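Local coordinates for protein alpha-rhamnosidase (Dictyoglomus thermophilum, PDB 6I60) that probably hydrolyses terminal non-reducing alpha-L-rhamnose residues from alpha-L-rhamnosides, as a glycoside hydrolase, at residues K256-D261 with P550-Y555; G505-A510 with R528-D533; L544-P549 with P559-A564. One frame throughout, in Å; residues are numbered along the deposited sequence.

Contact 1 (K256-D261 with P550-Y555); sequences KEYGYD and PYWSIY. With AE3 (2-(2-ethoxyethoxy)ethanol), chain H.
Y551 presents its CB as a knob to the ring of Y258, 4.0 Å from the ring centroid and set toward the rim of one face, a CH-pi contact. E257 CG lies over the centre of the opposite face, so the Y258 ring fills the slot between these two carbons; a tyrosine suits the place because its flat ring fits between aliphatic groups while its hydroxyl reaches on to water. With CG beside its own backbone N (chi1 -55°), the Y258 side chain projects across the gap toward the other loop. Its rim also approaches W552, CE1 lying 3.9 Å from NE1, with the indole and phenol planes at 67°. Y258, Y551 and W552 thereby form an aromatic cluster that joins a loop of the N-terminal rhamnosidase domain to a loop of the six-hairpin glycosidase domain. One water completes the shape, lying at the edges of both rings, 2.7 Å from Y258 OH and accepting the indole N-H of W552 at 2.9 Å. Were the Y258 ring cut back to an alanine here, the slot between E257 CG and Y551 CB would probably be left unfilled and the water would lose its phenolic partner. On the other flank, the rings of Y260 and Y551 meet rim to rim, each placing a carbon in the plane of the other (Y260 CE2, Y551 CD1), with Y260 OH 3.7 Å from Y551 CE1. Y254 and Y223 pack on the Y260 ring, and D222 makes a weak hydrogen bond with its hydroxyl. G259, its N bonded to K256 O, has a positive phi that would bring a side chain against the preceding carbonyl. Farther along, Y555 packs against 2-(2-ethoxyethoxy)ethanol, to which K539 is hydrogen-bonded.

Contact 2 (G505-A510 with R528-D533); sequences GWMGDA and RKYLND
The ring of Y530 meets the segment 505-510 with its hydroxyl end, and at that edge, near the ring plane, lies the carbonyl oxygen of G505. Y530 OH is 3.2 Å from G505 O, a weak hydrogen bond whose proton could instead go to I548 O, also weakly placed. M507 SD and A510 CB approach the ring obliquely. The sulfur of M507 stands 5.2 Å from the ring centroid and 58° off its normal, and is 3.6 Å from Y530 OH. A510 CB touches the rim at CE2, 4.3 Å away, a light contact that a small methyl can make beside a bulky ring. Y530 reaches this far because its CG is anti to the backbone N (chi1 -171°), carrying the phenol out from helix 524-535. The M507 chain is bent at chi2 and chi3, which folds its sulfur round to the hydroxyl end. This is a Met-aromatic contact between helices 507-512 and 524-535 of the six-hairpin glycosidase domain, whose family fold is an (alpha/alpha)6 barrel. With no side chain at G505, the hydroxyl end of Y530 lies close against the backbone there. W506 takes the N-cap position of the first helix, its CB pointing away from the other helix and its NE1 bonded to E502. On the second helix, one turn apart, K529 NZ bridges to D533 OD2 at 2.9 Å, using the syn lone pair of that oxygen. D533 has a second charged partner in R226, while K529 also donates to the backbone oxygens of Q220 and S492.

Contact 3 (L544-P549 with P559-A564); sequences LSDVIP and PAWSTA
D546 and W561 cross at about a right angle, the carboxylate plane turned 66° from that of the indole. The carboxylate oxygen OD1 comes nearest the root of the tryptophan, 3.3 Å from W561 CB, and meets the ring obliquely. The backbone oxygen of D546, by contrast, lies in the indole plane at its edge, 3.8 Å from W561 CD1. An acidic residue suits this buried place because both of its oxygens are supplied with donors: OD1 takes the backbone N-H of D558, and OD2 forms a salt bridge with K609 and a hydrogen bond with Y610.

L544 and S562 form the other half of the contact. The leucine lies alongside the serine, CB against OG at 3.7 Å, while its CD1 branch reaches the carbonyl oxygen of S562 at 3.6 Å. The serine's OG lies beside its own backbone N (chi1 -65°), which turns the hydroxyl toward the opposite segment and its waters. S562 OG gives its proton to one water 2.7 Å away, which donates to S545 O and, at a longer reach, to D546 OD1. A second water accepts from the backbone N of L544 and donates to S562 OG, so serine suits the seam as both donor and acceptor. Part direct, part through waters, this packs the loop 544-549 on helix 559-562 of the six-hairpin, (alpha/alpha)6-barrel domain; a triethylene glycol bound to W561 NE1, probably from the crystallisation liquor, may mark a pocket there.

Overall arrangement
Contacts 2 and 3 lie within the six-hairpin glycosidase domain with centres about 8 Å apart, whereas contact 1, its centre about 16 Å from that of contact 2 and about 15 Å from that of contact 3, joins that domain to the N-terminal rhamnosidase domain. Along the chain, 256-261 comes first, then 505-510, 528-533, 544-549, 550-555 and 559-564; contact 2 closes before contact 3 opens, and the segments of contacts 1 and 3 alternate. The loop 544-555 ties all three together: backbone bonds link M507 N to D546 O and I548 N to G505 O, while I554 O meets S545 OG and D546 N. One loop thus runs from the domain boundary into the glycosidase helices.

Contact 1 (K256-D261 with P550-Y555)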
loop_
_atom_site.group_PDB
_atom_site.type_symbol
_atom_site.label_atom_id
_atom_site.label_comp_id
_atom_site.label_asym_id
_atom_site.label_seq_id
_atom_site.Cartn_x
_atom_site.Cartn_y
_atom_site.Cartn_z
ATOM N N LYS A 256 6.741 -24.663 5.638
ATOM C CA LYS A 256 6.134 -25.556 6.620
ATOM C C LYS A 256 5.912 -24.873 7.964
ATOM O O LYS A 256 5.019 -25.275 8.717
ATOM C CB LYS A 256 7.001 -26.802 6.798
ATOM C CG LYS A 256 6.421 -28.057 6.163
ATOM C CD LYS A 256 5.677 -28.901 7.185
ATOM C CE LYS A 256 6.498 -30.107 7.609
ATOM N NZ LYS A 256 5.899 -30.798 8.787
ATOM N N GLU A 257 6.704 -23.848 8.286
ATOM C CA GLU A 257 6.580 -23.214 9.595
ATOM C C GLU A 257 5.245 -22.502 9.760
ATOM O O GLU A 257 4.703 -22.456 10.870
ATOM C CB GLU A 257 7.735 -22.238 9.821
ATOM C CG GLU A 257 7.946 -21.244 8.691
ATOM C CD GLU A 257 9.226 -21.502 7.920
ATOM O OE1 GLU A 257 9.686 -22.664 7.901
ATOM O OE2 GLU A 257 9.773 -20.545 7.331
ATOM N N TYR A 258 4.696 -21.948 8.681
ATOM C CA TYR A 258 3.418 -21.253 8.730
ATOM C C TYR A 258 2.238 -22.175 8.455
ATOM O O TYR A 258 1.110 -21.690 8.311
ATOM C CB TYR A 258 3.412 -20.089 7.736
ATOM C CG TYR A 258 4.561 -19.124 7.919
ATOM C CD1 TYR A 258 5.023 -18.796 9.187
ATOM C CD2 TYR A 258 5.186 -18.542 6.823
ATOM C CE1 TYR A 258 6.073 -17.918 9.359
ATOM C CE2 TYR A 258 6.238 -17.661 6.987
ATOM C CZ TYR A 258 6.678 -17.353 8.257
ATOM O OH TYR A 258 7.723 -16.477 8.428
ATOM N N GLY A 259 2.469 -23.483 8.380
ATOM C CA GLY A 259 1.396 -24.425 8.144
ATOM C C GLY A 259 1.132 -24.749 6.694
ATOM O O GLY A 259 -0.022 -25.006 6.329
ATOM N N TYR A 260 2.156 -24.750 5.852
ATOM C CA TYR A 260 2.012 -25.031 4.431
ATOM C C TYR A 260 2.889 -26.220 4.048
ATOM O O TYR A 260 3.553 -26.833 4.888
ATOM C CB TYR A 260 2.362 -23.797 3.595
ATOM C CG TYR A 260 1.487 -22.598 3.881
ATOM C CD1 TYR A 260 0.105 -22.683 3.777
ATOM C CD2 TYR A 260 2.043 -21.380 4.255
ATOM C CE1 TYR A 260 -0.700 -21.590 4.037
ATOM C CE2 TYR A 260 1.247 -20.281 4.518
ATOM C CZ TYR A 260 -0.125 -20.391 4.407
ATOM O OH TYR A 260 -0.926 -19.302 4.664
ATOM N N ASP A 261 2.885 -26.539 2.760
ATOM C CA ASP A 261 3.627 -27.658 2.206
ATOM C C ASP A 261 4.837 -27.145 1.422
ATOM O O ASP A 261 5.152 -25.949 1.434
ATOM C CB ASP A 261 2.697 -28.508 1.335
ATOM C CG ASP A 261 3.224 -29.908 1.113
ATOM O OD1 ASP A 261 4.122 -30.331 1.872
ATOM O OD2 ASP A 261 2.748 -30.579 0.173
ATOM N N PRO A 550 -2.545 -14.293 8.414
ATOM C CA PRO A 550 -2.176 -14.827 9.737
ATOM C C PRO A 550 -1.140 -15.945 9.663
ATOM O O PRO A 550 -1.371 -17.075 10.101
ATOM C CB PRO A 550 -3.527 -15.312 10.277
ATOM C CG PRO A 550 -4.273 -15.735 9.060
ATOM C CD PRO A 550 -3.836 -14.823 7.941
ATOM N N TYR A 551 0.028 -15.630 9.096
ATOM C CA TYR A 551 1.155 -16.550 9.200
ATOM C C TYR A 551 1.536 -16.761 10.660
ATOM O O TYR A 551 1.903 -17.870 11.064
ATOM C CB TYR A 551 2.344 -16.024 8.397
ATOM C CG TYR A 551 2.010 -15.698 6.958
ATOM C CD1 TYR A 551 1.679 -16.703 6.057
ATOM C CD2 TYR A 551 2.021 -14.386 6.500
ATOM C CE1 TYR A 551 1.371 -16.410 4.740
ATOM C CE2 TYR A 551 1.712 -14.083 5.185
ATOM C CZ TYR A 551 1.391 -15.099 4.311
ATOM O OH TYR A 551 1.085 -14.803 3.002
ATOM N N TRP A 552 1.453 -15.703 11.462
ATOM C CA TRP A 552 1.490 -15.795 12.914
ATOM C C TRP A 552 0.062 -15.648 13.426
ATOM O O TRP A 552 -0.571 -14.607 13.216
ATOM C CB TRP A 552 2.384 -14.712 13.516
ATOM C CG TRP A 552 3.843 -14.843 13.199
ATOM C CD1 TRP A 552 4.463 -15.894 12.590
ATOM C CD2 TRP A 552 4.866 -13.881 13.480
ATOM N NE1 TRP A 552 5.811 -15.645 12.474
ATOM C CE2 TRP A 552 6.083 -14.415 13.012
ATOM C CE3 TRP A 552 4.870 -12.618 14.081
ATOM C CZ2 TRP A 552 7.292 -13.732 13.129
ATOM C CZ3 TRP A 552 6.070 -11.943 14.197
ATOM C CH2 TRP A 552 7.265 -12.500 13.723
ATOM N N SER A 553 -0.450 -16.685 14.083
ATOM C CA SER A 553 -1.823 -16.661 14.576
ATOM C C SER A 553 -1.861 -15.920 15.908
ATOM O O SER A 553 -1.417 -16.447 16.933
ATOM C CB SER A 553 -2.368 -18.079 14.719
ATOM O OG SER A 553 -3.014 -18.497 13.529
ATOM N N ILE A 554 -2.385 -14.699 15.895
ATOM C CA ILE A 554 -2.563 -13.904 17.110
ATOM C C ILE A 554 -4.038 -13.522 17.168
ATOM O O ILE A 554 -4.466 -12.500 16.626
ATOM C CB ILE A 554 -1.652 -12.676 17.149
ATOM C CG1 ILE A 554 -0.201 -13.107 17.355
ATOM C CG2 ILE A 554 -2.046 -11.748 18.289
ATOM C CD1 ILE A 554 0.646 -13.012 16.117
ATOM N N TYR A 555 -4.834 -14.363 17.825
ATOM C CA TYR A 555 -6.255 -14.143 18.014
ATOM C C TYR A 555 -6.588 -14.132 19.501
ATOM O O TYR A 555 -6.066 -14.960 20.255
ATOM C CB TYR A 555 -7.086 -15.236 17.328
ATOM C CG TYR A 555 -7.091 -15.204 15.817
ATOM C CD1 TYR A 555 -6.166 -15.937 15.084
ATOM C CD2 TYR A 555 -8.040 -14.466 15.122
ATOM C CE1 TYR A 555 -6.176 -15.924 13.700
ATOM C CE2 TYR A 555 -8.060 -14.447 13.738
ATOM C CZ TYR A 555 -7.127 -15.178 13.033
ATOM O OH TYR A 555 -7.142 -15.161 11.655
HETATM C C2 AE3 H . -7.204 -19.636 14.537
HETATM O O2 AE3 H . -7.590 -19.434 15.881
HETATM C C3 AE3 H . -6.945 -20.304 16.788
HETATM C C4 AE3 H . -7.686 -20.264 18.110
HETATM O O3 AE3 H . -7.860 -18.917 18.500
HETATM C C5 AE3 H . -8.398 -18.778 19.800
HETATM C C6 AE3 H . -8.302 -17.327 20.228
HETATM O O4 AE3 H . -8.578 -17.230 21.619
HETATM O O HOH W 1 8.275 -16.157 11.032
#

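Contact 2 (G505-A510 with R528-D533)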
loop_
_atom_site.group_PDB
_atom_site.type_symbol
_atom_site.label_atom_id
_atom_site.label_comp_id
_atom_site.label_asym_id
_atom_site.label_seq_id
_atom_site.Cartn_x
_atom_site.Cartn_y
_atom_site.Cartn_z
ATOM N N GLY A 505 2.181 -8.647 8.241
ATOM C CA GLY A 505 1.167 -7.646 7.982
ATOM C C GLY A 505 0.441 -7.208 9.237
ATOM O O GLY A 505 -0.755 -7.472 9.392
ATOM N N TRP A 506 1.158 -6.539 10.139
ATOM C CA TRP A 506 0.559 -6.081 11.384
ATOM C C TRP A 506 -0.545 -5.067 11.104
ATOM O O TRP A 506 -0.342 -4.092 10.375
ATOM C CB TRP A 506 1.628 -5.474 12.290
ATOM C CG TRP A 506 2.506 -6.499 12.945
ATOM C CD1 TRP A 506 3.675 -7.009 12.460
ATOM C CD2 TRP A 506 2.282 -7.137 14.206
ATOM N NE1 TRP A 506 4.194 -7.927 13.342
ATOM C CE2 TRP A 506 3.358 -8.023 14.423
ATOM C CE3 TRP A 506 1.277 -7.049 15.175
ATOM C CZ2 TRP A 506 3.455 -8.815 15.565
ATOM C CZ3 TRP A 506 1.376 -7.833 16.306
ATOM C CH2 TRP A 506 2.457 -8.705 16.493
ATOM N N MET A 507 -1.716 -5.304 11.698
ATOM C CA MET A 507 -2.895 -4.502 11.384
ATOM C C MET A 507 -2.788 -3.083 11.928
ATOM O O MET A 507 -3.310 -2.147 11.310
ATOM C CB MET A 507 -4.142 -5.187 11.935
ATOM C CG MET A 507 -4.569 -6.409 11.148
ATOM S SD MET A 507 -5.688 -5.983 9.804
ATOM C CE MET A 507 -7.259 -5.985 10.671
ATOM N N GLY A 508 -2.131 -2.901 13.074
ATOM C CA GLY A 508 -2.047 -1.572 13.660
ATOM C C GLY A 508 -1.202 -0.622 12.832
ATOM O O GLY A 508 -1.597 0.520 12.578
ATOM N N ASP A 509 -0.025 -1.081 12.400
ATOM C CA ASP A 509 0.848 -0.231 11.599
ATOM C C ASP A 509 0.208 0.126 10.265
ATOM O O ASP A 509 0.404 1.238 9.761
ATOM C CB ASP A 509 2.192 -0.924 11.375
ATOM C CG ASP A 509 2.796 -1.451 12.663
ATOM O OD1 ASP A 509 2.026 -1.854 13.560
ATOM O OD2 ASP A 509 4.041 -1.461 12.777
ATOM N N ALA A 510 -0.564 -0.796 9.685
ATOM C CA ALA A 510 -1.215 -0.522 8.409
ATOM C C ALA A 510 -2.363 0.464 8.563
ATOM O O ALA A 510 -2.645 1.235 7.637
ATOM C CB ALA A 510 -1.716 -1.825 7.788
ATOM N N ARG A 528 -7.912 -2.878 -1.550
ATOM C CA ARG A 528 -8.994 -3.803 -1.864
ATOM C C ARG A 528 -8.529 -5.248 -1.738
ATOM O O ARG A 528 -9.275 -6.111 -1.259
ATOM C CB ARG A 528 -9.528 -3.528 -3.269
ATOM C CG ARG A 528 -10.586 -2.441 -3.328
ATOM C CD ARG A 528 -10.921 -2.082 -4.765
ATOM N NE ARG A 528 -12.270 -2.502 -5.136
ATOM C CZ ARG A 528 -12.544 -3.351 -6.121
ATOM N NH1 ARG A 528 -11.563 -3.877 -6.842
ATOM N NH2 ARG A 528 -13.803 -3.674 -6.387
ATOM N N LYS A 529 -7.294 -5.529 -2.160
ATOM C CA LYS A 529 -6.734 -6.863 -1.977
ATOM C C LYS A 529 -6.475 -7.153 -0.505
ATOM O O LYS A 529 -6.714 -8.272 -0.036
ATOM C CB LYS A 529 -5.446 -7.004 -2.790
ATOM C CG LYS A 529 -4.743 -8.341 -2.621
ATOM C CD LYS A 529 -3.430 -8.178 -1.881
ATOM C CE LYS A 529 -2.652 -9.481 -1.841
ATOM N NZ LYS A 529 -2.009 -9.694 -0.515
ATOM N N TYR A 530 -5.987 -6.158 0.241
ATOM C CA TYR A 530 -5.706 -6.371 1.657
ATOM C C TYR A 530 -6.993 -6.487 2.463
ATOM O O TYR A 530 -7.055 -7.248 3.437
ATOM C CB TYR A 530 -4.834 -5.240 2.201
ATOM C CG TYR A 530 -4.320 -5.499 3.599
ATOM C CD1 TYR A 530 -3.597 -6.650 3.892
ATOM C CD2 TYR A 530 -4.561 -4.597 4.629
ATOM C CE1 TYR A 530 -3.124 -6.894 5.171
ATOM C CE2 TYR A 530 -4.093 -4.834 5.912
ATOM C CZ TYR A 530 -3.376 -5.983 6.177
ATOM O OH TYR A 530 -2.910 -6.223 7.451
ATOM N N LEU A 531 -8.026 -5.732 2.080
ATOM C CA LEU A 531 -9.319 -5.865 2.742
ATOM C C LEU A 531 -9.882 -7.267 2.571
ATOM O O LEU A 531 -10.562 -7.779 3.470
ATOM C CB LEU A 531 -10.298 -4.823 2.200
ATOM C CG LEU A 531 -10.258 -3.455 2.881
ATOM C CD1 LEU A 531 -11.300 -2.523 2.282
ATOM C CD2 LEU A 531 -10.460 -3.605 4.382
ATOM N N ASN A 532 -9.611 -7.902 1.432
ATOM C CA ASN A 532 -9.993 -9.299 1.263
ATOM C C ASN A 532 -9.193 -10.198 2.196
ATOM O O ASN A 532 -9.724 -11.181 2.723
ATOM C CB ASN A 532 -9.801 -9.728 -0.191
ATOM C CG ASN A 532 -10.902 -9.220 -1.099
ATOM O OD1 ASN A 532 -12.012 -8.931 -0.653
ATOM N ND2 ASN A 532 -10.598 -9.108 -2.386
ATOM N N ASP A 533 -7.908 -9.884 2.399
ATOM C CA ASP A 533 -7.079 -10.690 3.291
ATOM C C ASP A 533 -7.620 -10.668 4.713
ATOM O O ASP A 533 -7.611 -11.693 5.406
ATOM C CB ASP A 533 -5.634 -10.191 3.262
ATOM C CG ASP A 533 -4.948 -10.463 1.936
ATOM O OD1 ASP A 533 -5.530 -11.185 1.099
ATOM O OD2 ASP A 533 -3.825 -9.952 1.732
#

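Contact 3 (L544-P549 with P559-A564)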
loop_
_atom_site.group_PDB
_atom_site.type_symbol
_atom_site.label_atom_id
_atom_site.label_comp_id
_atom_site.label_asym_id
_atom_site.label_seq_id
_atom_site.Cartn_x
_atom_site.Cartn_y
_atom_site.Cartn_z
ATOM N N LEU A 544 -10.369 -10.970 14.648
ATOM C CA LEU A 544 -9.356 -10.687 13.643
ATOM C C LEU A 544 -7.975 -10.872 14.251
ATOM O O LEU A 544 -7.775 -10.667 15.452
ATOM C CB LEU A 544 -9.496 -9.264 13.086
ATOM C CG LEU A 544 -10.765 -8.977 12.284
ATOM C CD1 LEU A 544 -10.877 -7.495 11.955
ATOM C CD2 LEU A 544 -10.780 -9.813 11.023
ATOM N N SER A 545 -7.022 -11.263 13.411
ATOM C CA SER A 545 -5.649 -11.465 13.846
ATOM C C SER A 545 -4.882 -10.147 13.828
ATOM O O SER A 545 -5.175 -9.244 13.040
ATOM C CB SER A 545 -4.942 -12.488 12.958
ATOM O OG SER A 545 -3.791 -13.010 13.597
ATOM N N ASP A 546 -3.888 -10.046 14.715
ATOM C CA ASP A 546 -3.075 -8.837 14.766
ATOM C C ASP A 546 -2.189 -8.704 13.533
ATOM O O ASP A 546 -1.801 -7.587 13.171
ATOM C CB ASP A 546 -2.229 -8.819 16.038
ATOM C CG ASP A 546 -2.984 -8.263 17.230
ATOM O OD1 ASP A 546 -3.925 -7.467 17.021
ATOM O OD2 ASP A 546 -2.641 -8.620 18.376
ATOM N N VAL A 547 -1.859 -9.818 12.879
ATOM C CA VAL A 547 -1.153 -9.800 11.604
ATOM C C VAL A 547 -2.031 -10.471 10.554
ATOM O O VAL A 547 -2.674 -11.494 10.819
ATOM C CB VAL A 547 0.239 -10.469 11.694
ATOM C CG1 VAL A 547 0.952 -10.042 12.964
ATOM C CG2 VAL A 547 0.148 -11.981 11.627
ATOM N N ILE A 548 -2.094 -9.860 9.375
ATOM C CA ILE A 548 -2.881 -10.374 8.257
ATOM C C ILE A 548 -2.018 -10.303 7.003
ATOM O O ILE A 548 -1.508 -9.222 6.672
ATOM C CB ILE A 548 -4.190 -9.587 8.070
ATOM C CG1 ILE A 548 -4.977 -9.503 9.380
ATOM C CG2 ILE A 548 -5.035 -10.218 6.977
ATOM C CD1 ILE A 548 -5.651 -10.787 9.776
ATOM N N PRO A 549 -1.818 -11.413 6.270
ATOM C CA PRO A 549 -2.322 -12.772 6.513
ATOM C C PRO A 549 -1.772 -13.398 7.794
ATOM O O PRO A 549 -0.660 -13.068 8.206
ATOM C CB PRO A 549 -1.840 -13.551 5.283
ATOM C CG PRO A 549 -1.566 -12.516 4.251
ATOM C CD PRO A 549 -1.063 -11.334 5.010
ATOM N N PRO A 559 -7.901 -3.940 19.901
ATOM C CA PRO A 559 -8.848 -3.026 19.239
ATOM C C PRO A 559 -8.166 -1.939 18.425
ATOM O O PRO A 559 -8.669 -1.564 17.359
ATOM C CB PRO A 559 -9.652 -2.451 20.412
ATOM C CG PRO A 559 -9.554 -3.493 21.477
ATOM C CD PRO A 559 -8.181 -4.083 21.340
ATOM N N ALA A 560 -7.022 -1.427 18.892
ATOM C CA ALA A 560 -6.268 -0.454 18.110
ATOM C C ALA A 560 -5.660 -1.070 16.858
ATOM O O ALA A 560 -5.288 -0.335 15.937
ATOM C CB ALA A 560 -5.166 0.174 18.963
ATOM N N TRP A 561 -5.547 -2.395 16.810
ATOM C CA TRP A 561 -5.013 -3.105 15.657
ATOM C C TRP A 561 -6.126 -3.585 14.729
ATOM O O TRP A 561 -6.105 -3.301 13.528
ATOM C CB TRP A 561 -4.161 -4.291 16.127
ATOM C CG TRP A 561 -2.690 -3.995 16.228
ATOM C CD1 TRP A 561 -1.679 -4.659 15.599
ATOM C CD2 TRP A 561 -2.069 -2.966 17.009
ATOM N NE1 TRP A 561 -0.467 -4.108 15.935
ATOM C CE2 TRP A 561 -0.679 -3.065 16.798
ATOM C CE3 TRP A 561 -2.551 -1.970 17.864
ATOM C CZ2 TRP A 561 0.232 -2.207 17.410
ATOM C CZ3 TRP A 561 -1.645 -1.119 18.469
ATOM C CH2 TRP A 561 -0.270 -1.244 18.239
ATOM N N SER A 562 -7.114 -4.297 15.278
ATOM C CA SER A 562 -8.188 -4.863 14.473
ATOM C C SER A 562 -9.088 -3.806 13.852
ATOM O O SER A 562 -9.899 -4.145 12.983
ATOM C CB SER A 562 -9.029 -5.817 15.321
ATOM O OG SER A 562 -8.269 -6.937 15.734
ATOM N N THR A 563 -8.970 -2.543 14.267
ATOM C CA THR A 563 -9.755 -1.473 13.663
ATOM C C THR A 563 -9.386 -1.221 12.207
ATOM O O THR A 563 -10.081 -0.449 11.537
ATOM C CB THR A 563 -9.583 -0.180 14.460
ATOM O OG1 THR A 563 -10.542 0.787 14.016
ATOM C CG2 THR A 563 -8.182 0.377 14.266
ATOM N N ALA A 564 -8.319 -1.850 11.706
ATOM C CA ALA A 564 -7.891 -1.635 10.330
ATOM C C ALA A 564 -8.915 -2.125 9.315
ATOM O O ALA A 564 -8.884 -1.683 8.162
ATOM C CB ALA A 564 -6.549 -2.328 10.086
HETATM O O HOH W 2 -10.082 -9.162 17.078
HETATM O O HOH W 3 -5.928 -7.254 14.456
#